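Local atomic coordinates of NAD-dependent epimerase/dehydratase (Veillonella parvula, PDB entry 4HNH), a protein that binds NADP in a Rossmann-type domain and probably acts as an NAD(P)-dependent epimerase, dehydratase or related oxidoreductase. Residues T150-T155 with I206-P211; T155-D160 with E183-A188. One frame throughout, in Å; residues are numbered along the deposited sequence.

How the contacts relate
Two ways of fixing one strand of a Rossmann-type sheet appear side by side here. Contact 1 is buried and knits strand 148-158 to its parallel neighbour, strand 204-209, mainly through backbone hydrogen bonds; contact 2 is only partly buried and ties the later part of the same strand to helix 182-193. Thr155 belongs to both, and the bound NADP touches both. The two join where Leu154 CD2 packs on Val185 CG1 at 3.8 Å, and Tyr158 OH and Glu210 OE1 probably share a hydrogen bond. Between these segments, the repeated backbone bonds of contact 1 are replaced in contact 2 by a carboxylate-to-amide bond and one apolar pair.

Contact 1 of 2, residues T150-T155 with I206-P211; sequences TILRLT and IGVGEP. With NAP (NADP nicotinamide-adenine-dinucleotide phosphate), chain C.
Arg153 bonds on both sides of its bridge with Gly207 in a parallel pairing, its N to Ile206 O at 2.7 Å and its O to Val208 N at 3.0 Å. One step earlier, Ile206 N gives a nearly straight bond to Ile151 O (2.8 Å). Past the last bridge, Leu154 O lies 3.2 Å from NADP C5N.

Apolar contacts fill the face that carries Leu152, Leu154 and Val208, which helix 182-193 covers. Leu154 CD2 runs alongside Val208, 3.8 Å from its CB, while Leu152 CD2 comes across to Val208 CG2 at 4.1 Å. Further on, the buried Val208 O, which has no hydrogen-bond partner, is covered by Thr155 CG2 at 3.6 Å, a methyl that cannot donate one.

On the other face Arg153, its chain bent at chi3 (-78°), folds back over the neighbouring strand, so that Gly207 N lies 3.5 Å above the guanidinium plane, toward its rim. NH2 bonds to Ser205 O and NH1 forms a salt bridge with Glu114. A leucine in its place would probably leave Glu114 without its countercharge and the Ser205 carbonyl without this donor.

The chemistry implies a strand pair set by its backbone, apolar beneath helix 182-193, with the Arg153 charge paired on the other face.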
loop_
_atom_site.group_PDB
_atom_site.type_symbol
_atom_site.label_atom_id
_atom_site.label_comp_id
_atom_site.label_asym_id
_atom_site.label_seq_id
_atom_site.Cartn_x
_atom_site.Cartn_y
_atom_site.Cartn_z
ATOM N N THR A 150 5.141 5.930 -5.114
ATOM C CA THR A 150 5.486 6.176 -3.730
ATOM C C THR A 150 5.424 4.830 -3.030
ATOM O O THR A 150 4.402 4.151 -3.080
ATOM C CB THR A 150 4.488 7.105 -3.046
ATOM O OG1 THR A 150 4.192 8.219 -3.896
ATOM C CG2 THR A 150 5.060 7.601 -1.711
ATOM N N ILE A 151 6.514 4.450 -2.371
ATOM C CA ILE A 151 6.536 3.230 -1.577
ATOM C C ILE A 151 6.319 3.673 -0.142
ATOM O O ILE A 151 6.947 4.624 0.307
ATOM C CB ILE A 151 7.883 2.499 -1.700
ATOM C CG1 ILE A 151 8.054 1.912 -3.116
ATOM C CG2 ILE A 151 7.991 1.383 -0.669
ATOM C CD1 ILE A 151 9.452 1.390 -3.417
ATOM N N LEU A 152 5.360 3.046 0.527
ATOM C CA LEU A 152 5.133 3.298 1.947
ATOM C C LEU A 152 5.719 2.127 2.721
ATOM O O LEU A 152 5.255 1.001 2.598
ATOM C CB LEU A 152 3.640 3.447 2.235
ATOM C CG LEU A 152 2.976 4.617 1.507
ATOM C CD1 LEU A 152 1.497 4.721 1.873
ATOM C CD2 LEU A 152 3.684 5.922 1.827
ATOM N N ARG A 153 6.786 2.383 3.478
ATOM C CA ARG A 153 7.389 1.339 4.295
ATOM C C ARG A 153 6.668 1.270 5.635
ATOM O O ARG A 153 6.833 2.154 6.481
ATOM C CB ARG A 153 8.866 1.645 4.513
ATOM C CG ARG A 153 9.684 1.509 3.235
ATOM C CD ARG A 153 11.140 1.903 3.459
ATOM N NE ARG A 153 11.353 3.351 3.493
ATOM C CZ ARG A 153 11.815 4.033 4.537
ATOM N NH1 ARG A 153 12.111 3.416 5.676
ATOM N NH2 ARG A 153 11.986 5.354 4.442
ATOM N N LEU A 154 5.858 0.231 5.822
ATOM C CA LEU A 154 5.036 0.136 7.014
ATOM C C LEU A 154 5.717 -0.658 8.109
ATOM O O LEU A 154 6.289 -1.734 7.866
ATOM C CB LEU A 154 3.685 -0.496 6.698
ATOM C CG LEU A 154 2.901 0.105 5.525
ATOM C CD1 LEU A 154 1.571 -0.608 5.356
ATOM C CD2 LEU A 154 2.731 1.625 5.666
ATOM N N THR A 155 5.640 -0.131 9.323
ATOM C CA THR A 155 6.089 -0.896 10.475
ATOM C C THR A 155 4.982 -1.857 10.896
ATOM O O THR A 155 3.996 -2.022 10.178
ATOM C CB THR A 155 6.587 0.030 11.591
ATOM O OG1 THR A 155 7.136 -0.751 12.657
ATOM C CG2 THR A 155 5.472 0.929 12.112
ATOM N N ILE A 206 8.942 6.108 1.697
ATOM C CA ILE A 206 8.640 6.821 2.932
ATOM C C ILE A 206 8.114 5.868 4.000
ATOM O O ILE A 206 7.218 5.068 3.738
ATOM C CB ILE A 206 7.549 7.886 2.650
ATOM C CG1 ILE A 206 7.999 8.808 1.510
ATOM C CG2 ILE A 206 7.197 8.676 3.925
ATOM C CD1 ILE A 206 9.398 9.346 1.686
ATOM N N GLY A 207 8.644 5.967 5.216
ATOM C CA GLY A 207 8.132 5.138 6.296
ATOM C C GLY A 207 6.869 5.713 6.917
ATOM O O GLY A 207 6.637 6.918 6.865
ATOM N N VAL A 208 6.042 4.852 7.492
ATOM C CA VAL A 208 4.826 5.313 8.167
ATOM C C VAL A 208 4.787 4.621 9.515
ATOM O O VAL A 208 4.789 3.392 9.586
ATOM C CB VAL A 208 3.538 4.963 7.369
ATOM C CG1 VAL A 208 2.312 5.560 8.051
ATOM C CG2 VAL A 208 3.624 5.459 5.928
ATOM N N GLY A 209 4.780 5.406 10.585
ATOM C CA GLY A 209 4.812 4.852 11.925
ATOM C C GLY A 209 3.952 5.641 12.893
ATOM O O GLY A 209 3.624 6.797 12.650
ATOM N N GLU A 210 3.569 4.998 13.993
ATOM C CA GLU A 210 2.810 5.685 15.036
ATOM C C GLU A 210 3.776 6.441 15.943
ATOM O O GLU A 210 4.679 5.847 16.516
ATOM C CB GLU A 210 2.021 4.655 15.844
ATOM C CG GLU A 210 1.294 5.276 17.038
ATOM C CD GLU A 210 0.501 4.250 17.829
ATOM O OE1 GLU A 210 0.488 3.066 17.436
ATOM O OE2 GLU A 210 -0.088 4.624 18.865
ATOM N N PRO A 211 3.608 7.770 16.065
ATOM C CA PRO A 211 4.484 8.514 16.973
ATOM C C PRO A 211 4.495 7.937 18.385
ATOM O O PRO A 211 3.471 7.470 18.882
ATOM C CB PRO A 211 3.865 9.918 16.984
ATOM C CG PRO A 211 3.201 10.031 15.636
ATOM C CD PRO A 211 2.632 8.651 15.395
HETATM P PA NAP C . -3.156 -8.071 3.698
HETATM O O1A NAP C . -4.379 -8.149 4.549
HETATM O O2A NAP C . -2.591 -9.458 3.664
HETATM O O5B NAP C . -3.525 -7.618 2.242
HETATM C C5B NAP C . -2.727 -7.991 1.155
HETATM C C4B NAP C . -3.600 -8.348 0.018
HETATM O O4B NAP C . -2.819 -8.495 -1.172
HETATM C C3B NAP C . -4.325 -9.645 0.272
HETATM O O3B NAP C . -5.687 -9.439 0.316
HETATM C C2B NAP C . -3.908 -10.499 -0.879
HETATM O O2B NAP C . -4.961 -11.255 -1.447
HETATM C C1B NAP C . -3.438 -9.494 -1.891
HETATM N N9A NAP C . -2.535 -10.149 -2.795
HETATM C C8A NAP C . -1.182 -10.456 -2.580
HETATM N N7A NAP C . -0.716 -11.103 -3.649
HETATM C C5A NAP C . -1.753 -11.245 -4.599
HETATM C C6A NAP C . -1.854 -11.833 -5.903
HETATM N N6A NAP C . -0.751 -12.448 -6.494
HETATM N N1A NAP C . -3.038 -11.794 -6.531
HETATM C C2A NAP C . -4.096 -11.205 -5.985
HETATM N N3A NAP C . -4.055 -10.637 -4.765
HETATM C C4A NAP C . -2.923 -10.643 -4.061
HETATM O O3 NAP C . -2.054 -7.098 4.289
HETATM P PN NAP C . -2.292 -5.655 4.944
HETATM O O1N NAP C . -2.572 -5.717 6.409
HETATM O O2N NAP C . -3.448 -4.887 4.391
HETATM O O5D NAP C . -0.915 -4.900 4.733
HETATM C C5D NAP C . -0.534 -4.512 3.421
HETATM C C4D NAP C . 0.817 -5.135 3.016
HETATM O O4D NAP C . 1.864 -4.735 3.847
HETATM C C3D NAP C . 0.848 -6.645 2.977
HETATM O O3D NAP C . 1.649 -7.027 1.939
HETATM C C2D NAP C . 1.452 -6.983 4.296
HETATM O O2D NAP C . 2.033 -8.235 4.282
HETATM C C1D NAP C . 2.457 -5.896 4.387
HETATM N N1N NAP C . 2.899 -5.548 5.761
HETATM C C2N NAP C . 2.410 -6.235 6.859
HETATM C C3N NAP C . 2.821 -5.891 8.145
HETATM C C7N NAP C . 2.301 -6.616 9.307
HETATM O O7N NAP C . 2.522 -6.211 10.425
HETATM N N7N NAP C . 1.508 -7.806 9.124
HETATM C C4N NAP C . 3.743 -4.800 8.304
HETATM C C5N NAP C . 4.220 -4.111 7.112
HETATM C C6N NAP C . 3.782 -4.499 5.889
HETATM P P2B NAP C . -5.536 -12.609 -0.857
HETATM O O1X NAP C . -4.521 -13.691 -0.526
HETATM O O2X NAP C . -6.257 -12.332 0.455
HETATM O O3X NAP C . -6.527 -13.233 -1.832
#

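Contact 2 of 2, residues T155-D160 with E183-A188; sequences TWLYND and EAVVKA. With NAP (NADP nicotinamide-adenine-dinucleotide phosphate), chain C.
Glu183 reaches from its helix to the backbone of Asp160, whose N donates to OE1 at 2.9 Å. The donor meets that oxygen from above the carboxylate plane, 42° out of it. The bend at chi2 (82°) folds the acid back toward the loop, and OE2 comes to 4.0 Å from Asn159 CB. Nearer the cofactor, Leu157 and Val185 make the apolar half of the contact: their side chains cross at about a right angle, with Leu157 CD2 and Val185 CG2 4.1 Å apart.

The rest of Leu157 lies on NADP. CD1 touches O5D and O1N of the cofactor, each at 3.6 Å, and CG packs on C4N of the nicotinamide at 3.8 Å, while the backbone N of Leu157 grips the carboxamide oxygen O7N at 2.9 Å in a nearly straight bond (165°). One residue therefore holds the carboxamide by its main chain and lines the ring with its side chain.

In the next shell, Glu183 OE2 forms a salt bridge with Lys20, a second partner that probably steadies the carboxylate's negative charge. Asn159 spans Arg182 and Gln16 through its amide, and Arg182 is itself hydrogen-bonded to NADP. Ile17 and Val180 pack against Leu157, and Val180 also meets Val185.

Together these contacts form the nicotinamide end of a Rossmann-type NADP site, where a backbone amide near the C-terminal end of a parallel strand recognises the carboxamide and Glu183 of helix 182-193 accepts from the backbone N of Asp160, just past the strand.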
loop_
_atom_site.group_PDB
_atom_site.type_symbol
_atom_site.label_atom_id
_atom_site.label_comp_id
_atom_site.label_asym_id
_atom_site.label_seq_id
_atom_site.Cartn_x
_atom_site.Cartn_y
_atom_site.Cartn_z
ATOM N N THR A 155 5.640 -0.131 9.323
ATOM C CA THR A 155 6.089 -0.896 10.475
ATOM C C THR A 155 4.982 -1.857 10.896
ATOM O O THR A 155 3.996 -2.022 10.178
ATOM C CB THR A 155 6.587 0.030 11.591
ATOM O OG1 THR A 155 7.136 -0.751 12.657
ATOM C CG2 THR A 155 5.472 0.929 12.112
ATOM N N TRP A 156 5.137 -2.523 12.031
ATOM C CA TRP A 156 4.190 -3.573 12.394
ATOM C C TRP A 156 2.753 -3.064 12.537
ATOM O O TRP A 156 2.503 -2.030 13.155
ATOM C CB TRP A 156 4.629 -4.275 13.675
ATOM C CG TRP A 156 5.848 -5.110 13.498
ATOM C CD1 TRP A 156 7.154 -4.734 13.704
ATOM C CD2 TRP A 156 5.887 -6.479 13.082
ATOM N NE1 TRP A 156 7.995 -5.791 13.447
ATOM C CE2 TRP A 156 7.244 -6.874 13.064
ATOM C CE3 TRP A 156 4.906 -7.414 12.746
ATOM C CZ2 TRP A 156 7.643 -8.170 12.706
ATOM C CZ3 TRP A 156 5.298 -8.689 12.388
ATOM C CH2 TRP A 156 6.652 -9.060 12.376
ATOM N N LEU A 157 1.810 -3.811 11.971
ATOM C CA LEU A 157 0.426 -3.356 11.887
ATOM C C LEU A 157 -0.488 -3.919 12.964
ATOM O O LEU A 157 -0.338 -5.072 13.395
ATOM C CB LEU A 157 -0.172 -3.725 10.521
ATOM C CG LEU A 157 0.505 -3.111 9.295
ATOM C CD1 LEU A 157 -0.057 -3.719 7.999
ATOM C CD2 LEU A 157 0.352 -1.610 9.286
ATOM N N TYR A 158 -1.476 -3.117 13.347
ATOM C CA TYR A 158 -2.566 -3.575 14.204
ATOM C C TYR A 158 -3.789 -2.703 13.906
ATOM O O TYR A 158 -3.689 -1.720 13.165
ATOM C CB TYR A 158 -2.167 -3.521 15.689
ATOM C CG TYR A 158 -2.051 -2.134 16.270
ATOM C CD1 TYR A 158 -3.001 -1.661 17.169
ATOM C CD2 TYR A 158 -1.004 -1.301 15.925
ATOM C CE1 TYR A 158 -2.906 -0.392 17.702
ATOM C CE2 TYR A 158 -0.898 -0.033 16.442
ATOM C CZ TYR A 158 -1.843 0.413 17.346
ATOM O OH TYR A 158 -1.751 1.676 17.876
ATOM N N ASN A 159 -4.938 -3.066 14.464
ATOM C CA ASN A 159 -6.164 -2.320 14.208
ATOM C C ASN A 159 -6.630 -1.577 15.449
ATOM O O ASN A 159 -6.763 -2.170 16.520
ATOM C CB ASN A 159 -7.269 -3.266 13.739
ATOM C CG ASN A 159 -6.920 -3.970 12.449
ATOM O OD1 ASN A 159 -6.279 -3.397 11.570
ATOM N ND2 ASN A 159 -7.331 -5.231 12.333
ATOM N N ASP A 160 -6.862 -0.277 15.295
ATOM C CA ASP A 160 -7.482 0.529 16.335
ATOM C C ASP A 160 -7.981 1.847 15.746
ATOM O O ASP A 160 -7.189 2.748 15.489
ATOM C CB ASP A 160 -6.490 0.819 17.459
ATOM C CG ASP A 160 -7.143 1.527 18.632
ATOM O OD1 ASP A 160 -6.545 1.543 19.727
ATOM O OD2 ASP A 160 -8.268 2.052 18.459
ATOM N N GLU A 183 -5.549 1.972 10.415
ATOM C CA GLU A 183 -6.358 3.166 10.225
ATOM C C GLU A 183 -5.471 4.390 10.029
ATOM O O GLU A 183 -5.797 5.268 9.231
ATOM C CB GLU A 183 -7.303 3.362 11.414
ATOM C CG GLU A 183 -8.423 2.297 11.526
ATOM C CD GLU A 183 -7.998 0.987 12.208
ATOM O OE1 GLU A 183 -6.829 0.837 12.631
ATOM O OE2 GLU A 183 -8.869 0.095 12.333
ATOM N N ALA A 184 -4.350 4.440 10.747
ATOM C CA ALA A 184 -3.410 5.551 10.574
ATOM C C ALA A 184 -2.746 5.480 9.203
ATOM O O ALA A 184 -2.508 6.514 8.567
ATOM C CB ALA A 184 -2.358 5.565 11.690
ATOM N N VAL A 185 -2.454 4.274 8.734
ATOM C CA VAL A 185 -1.857 4.124 7.402
ATOM C C VAL A 185 -2.859 4.568 6.333
ATOM O O VAL A 185 -2.494 5.232 5.361
ATOM C CB VAL A 185 -1.422 2.671 7.131
ATOM C CG1 VAL A 185 -0.912 2.520 5.705
ATOM C CG2 VAL A 185 -0.317 2.262 8.105
ATOM N N VAL A 186 -4.122 4.205 6.519
ATOM C CA VAL A 186 -5.149 4.691 5.612
ATOM C C VAL A 186 -5.183 6.220 5.571
ATOM O O VAL A 186 -5.275 6.804 4.505
ATOM C CB VAL A 186 -6.525 4.089 5.926
ATOM C CG1 VAL A 186 -7.626 4.841 5.176
ATOM C CG2 VAL A 186 -6.522 2.610 5.571
ATOM N N LYS A 187 -5.080 6.865 6.728
ATOM C CA LYS A 187 -5.059 8.327 6.752
ATOM C C LYS A 187 -3.853 8.867 5.994
ATOM O O LYS A 187 -3.967 9.853 5.266
ATOM C CB LYS A 187 -5.076 8.851 8.193
ATOM C CG LYS A 187 -5.239 10.368 8.301
ATOM C CD LYS A 187 -5.242 10.821 9.754
ATOM C CE LYS A 187 -5.262 12.340 9.852
ATOM N NZ LYS A 187 -4.137 12.968 9.094
ATOM N N ALA A 188 -2.696 8.224 6.153
ATOM C CA ALA A 188 -1.502 8.665 5.424
ATOM C C ALA A 188 -1.691 8.537 3.909
ATOM O O ALA A 188 -1.293 9.423 3.144
ATOM C CB ALA A 188 -0.275 7.893 5.887
HETATM P PA NAP C . -3.156 -8.071 3.698
HETATM O O1A NAP C . -4.379 -8.149 4.549
HETATM O O2A NAP C . -2.591 -9.458 3.664
HETATM O O5B NAP C . -3.525 -7.618 2.242
HETATM C C5B NAP C . -2.727 -7.991 1.155
HETATM C C4B NAP C . -3.600 -8.348 0.018
HETATM O O4B NAP C . -2.819 -8.495 -1.172
HETATM C C3B NAP C . -4.325 -9.645 0.272
HETATM O O3B NAP C . -5.687 -9.439 0.316
HETATM C C2B NAP C . -3.908 -10.499 -0.879
HETATM O O2B NAP C . -4.961 -11.255 -1.447
HETATM C C1B NAP C . -3.438 -9.494 -1.891
HETATM N N9A NAP C . -2.535 -10.149 -2.795
HETATM C C8A NAP C . -1.182 -10.456 -2.580
HETATM N N7A NAP C . -0.716 -11.103 -3.649
HETATM C C5A NAP C . -1.753 -11.245 -4.599
HETATM C C6A NAP C . -1.854 -11.833 -5.903
HETATM N N6A NAP C . -0.751 -12.448 -6.494
HETATM N N1A NAP C . -3.038 -11.794 -6.531
HETATM C C2A NAP C . -4.096 -11.205 -5.985
HETATM N N3A NAP C . -4.055 -10.637 -4.765
HETATM C C4A NAP C . -2.923 -10.643 -4.061
HETATM O O3 NAP C . -2.054 -7.098 4.289
HETATM P PN NAP C . -2.292 -5.655 4.944
HETATM O O1N NAP C . -2.572 -5.717 6.409
HETATM O O2N NAP C . -3.448 -4.887 4.391
HETATM O O5D NAP C . -0.915 -4.900 4.733
HETATM C C5D NAP C . -0.534 -4.512 3.421
HETATM C C4D NAP C . 0.817 -5.135 3.016
HETATM O O4D NAP C . 1.864 -4.735 3.847
HETATM C C3D NAP C . 0.848 -6.645 2.977
HETATM O O3D NAP C . 1.649 -7.027 1.939
HETATM C C2D NAP C . 1.452 -6.983 4.296
HETATM O O2D NAP C . 2.033 -8.235 4.282
HETATM C C1D NAP C . 2.457 -5.896 4.387
HETATM N N1N NAP C . 2.899 -5.548 5.761
HETATM C C2N NAP C . 2.410 -6.235 6.859
HETATM C C3N NAP C . 2.821 -5.891 8.145
HETATM C C7N NAP C . 2.301 -6.616 9.307
HETATM O O7N NAP C . 2.522 -6.211 10.425
HETATM N N7N NAP C . 1.508 -7.806 9.124
HETATM C C4N NAP C . 3.743 -4.800 8.304
HETATM C C5N NAP C . 4.220 -4.111 7.112
HETATM C C6N NAP C . 3.782 -4.499 5.889
HETATM P P2B NAP C . -5.536 -12.609 -0.857
HETATM O O1X NAP C . -4.521 -13.691 -0.526
HETATM O O2X NAP C . -6.257 -12.332 0.455
HETATM O O3X NAP C . -6.527 -13.233 -1.832
#